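Local coordinates for phytanoyl-CoA dioxygenase (PDB 6ZYL), which is a non-heme monooxygenase, ThoJ, that catalyses the beta-hydroxylation of thioholgamide and probably depends on iron and 2-oxoglutarate, at residues Phe76-Leu81 with Glu247-Leu252. Residues are numbered along the deposited sequence; the frame is centred on the assembly and turned at random.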
# COMPACT_ATOMS: atom_id res chain seq x y z
N PHE A 76 -7.23 4.76 -4.65
CA PHE A 76 -6.90 4.95 -3.24
C PHE A 76 -8.11 5.57 -2.54
O PHE A 76 -8.94 6.19 -3.20
CB PHE A 76 -5.69 5.87 -3.08
CG PHE A 76 -6.01 7.32 -3.31
CD1 PHE A 76 -6.09 7.83 -4.59
CD2 PHE A 76 -6.26 8.17 -2.24
CE1 PHE A 76 -6.39 9.15 -4.81
CE2 PHE A 76 -6.57 9.50 -2.45
CZ PHE A 76 -6.63 9.99 -3.74
N PRO A 77 -8.25 5.45 -1.21
CA PRO A 77 -7.42 4.66 -0.30
C PRO A 77 -8.13 3.44 0.27
O PRO A 77 -7.64 2.83 1.22
CB PRO A 77 -7.10 5.66 0.81
CG PRO A 77 -8.39 6.49 0.90
CD PRO A 77 -9.09 6.41 -0.47
N LYS A 78 -9.28 3.10 -0.31
CA LYS A 78 -10.14 2.05 0.25
C LYS A 78 -10.69 1.16 -0.85
O LYS A 78 -11.88 0.82 -0.87
CB LYS A 78 -11.27 2.66 1.07
CG LYS A 78 -10.83 3.60 2.18
CD LYS A 78 -10.33 2.83 3.39
CE LYS A 78 -9.88 3.77 4.50
NZ LYS A 78 -9.65 3.06 5.79
N ILE A 79 -9.84 0.75 -1.78
CA ILE A 79 -10.29 -0.12 -2.87
C ILE A 79 -10.92 -1.38 -2.30
O ILE A 79 -11.95 -1.86 -2.80
CB ILE A 79 -9.13 -0.45 -3.82
CG1 ILE A 79 -8.42 0.82 -4.29
CG2 ILE A 79 -9.63 -1.25 -5.02
CD1 ILE A 79 -7.12 0.55 -5.04
N HIS A 80 -10.33 -1.93 -1.24
CA HIS A 80 -10.78 -3.20 -0.68
C HIS A 80 -12.18 -3.14 -0.09
O HIS A 80 -12.74 -4.19 0.23
CB HIS A 80 -9.79 -3.65 0.40
CG HIS A 80 -9.58 -2.64 1.49
ND1 HIS A 80 -8.91 -1.45 1.28
CD2 HIS A 80 -9.94 -2.65 2.79
CE1 HIS A 80 -8.88 -0.77 2.41
NE2 HIS A 80 -9.50 -1.47 3.35
N LEU A 81 -12.75 -1.95 0.08
CA LEU A 81 -14.10 -1.84 0.63
C LEU A 81 -15.18 -1.92 -0.43
O LEU A 81 -16.36 -2.10 -0.08
CB LEU A 81 -14.25 -0.53 1.41
CG LEU A 81 -13.36 -0.34 2.64
CD1 LEU A 81 -13.78 0.93 3.40
CD2 LEU A 81 -13.40 -1.54 3.56
N GLU A 247 -10.70 11.39 13.62
CA GLU A 247 -11.36 10.09 13.53
C GLU A 247 -10.81 9.30 12.35
O GLU A 247 -10.61 9.84 11.26
CB GLU A 247 -12.87 10.32 13.40
CG GLU A 247 -13.71 9.10 13.17
CD GLU A 247 -15.15 9.48 12.85
OE1 GLU A 247 -15.87 9.92 13.77
OE2 GLU A 247 -15.56 9.36 11.67
N ASP A 248 -10.57 8.01 12.58
CA ASP A 248 -10.00 7.13 11.57
C ASP A 248 -10.70 5.78 11.62
O ASP A 248 -11.35 5.43 12.61
CB ASP A 248 -8.49 6.94 11.78
CG ASP A 248 -7.73 6.70 10.48
OD1 ASP A 248 -8.38 6.46 9.44
OD2 ASP A 248 -6.48 6.74 10.50
N SER A 249 -10.57 5.02 10.53
CA SER A 249 -11.19 3.71 10.44
C SER A 249 -10.26 2.75 9.70
O SER A 249 -9.34 3.16 8.99
CB SER A 249 -12.55 3.77 9.73
OG SER A 249 -12.44 4.31 8.43
N ALA A 250 -10.50 1.46 9.90
CA ALA A 250 -9.67 0.41 9.33
C ALA A 250 -10.48 -0.89 9.36
O ALA A 250 -11.52 -0.97 10.01
CB ALA A 250 -8.36 0.26 10.10
N LEU A 251 -9.97 -1.90 8.66
CA LEU A 251 -10.65 -3.17 8.51
C LEU A 251 -9.92 -4.24 9.31
O LEU A 251 -8.75 -4.53 9.05
CB LEU A 251 -10.75 -3.59 7.05
CG LEU A 251 -11.47 -4.91 6.78
CD1 LEU A 251 -12.93 -4.83 7.20
CD2 LEU A 251 -11.34 -5.31 5.32
N LEU A 252 -10.62 -4.83 10.28
CA LEU A 252 -10.04 -5.91 11.08
C LEU A 252 -9.90 -7.16 10.23
O LEU A 252 -10.87 -7.61 9.61
CB LEU A 252 -10.93 -6.18 12.29
CG LEU A 252 -10.55 -7.30 13.25
CD1 LEU A 252 -9.28 -6.95 13.99
CD2 LEU A 252 -11.70 -7.56 14.22
O HOH W 1 -10.96 5.78 6.84
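Lys-78 and His-80 both reach from the loop between helices 68-72 and 84-90 to strand 249-254, which pairs antiparallel with strand 107-117 in the large mixed sheet of this PhyH-family double-stranded beta-helix (jelly-roll) fold. The reach is long: the closest CA atoms, those of Lys-78 and Ala-250, stand 9.2 Å apart, and 166 Å² is buried, so the side chains of 76-81 span the gap, one to a backbone carbonyl and one to a leucine methyl. A cis peptide precedes Pro-77, and Thr-112 of strand 107-117 ties the loop to that neighbouring strand twice, by a backbone bond with Pro-77 and by a hydrogen bond of its OG1 with His-80 ND1. Lys-78 then heads for 249-254. Its chain bends once, at chi2 (-78°), and is extended from there on, carrying the ammonium to the backbone carbonyl of Ser-249; at 3.2 Å from NZ to O this hydrogen bond is weak. Glu-264 bridges the segments, in a salt bridge with Lys-78 NZ and a hydrogen bond with Ser-249 OG, and the Trp-110 carbonyl gives the buried ammonium another oxygen. Arg-286 lies close to it with like charge; Asp-248 OD1, in a salt bridge with Arg-286 but 5.1 Å from Lys-78 NZ and not in contact with it, would probably ease that closeness. A water accepts a weak bond from Lys-78 NZ and donates to Ser-249 OG, 2.6 Å from water O to OG. The backbone turns after Lys-78, as the 3.1 Å bond from Leu-81 N to Lys-78 O attests. From this turn the His-80 ring projects, and CG of Leu-81 sits 4.0 Å above its plane, nearer the margin than the centre. Leu-251 approaches elsewhere, near the ring plane: with CG anti to the backbone N (chi1 -180°) its isobutyl group extends toward the loop, and methyl CD2 of Leu-251 meets edge atom CD2 of His-80 at 3.9 Å.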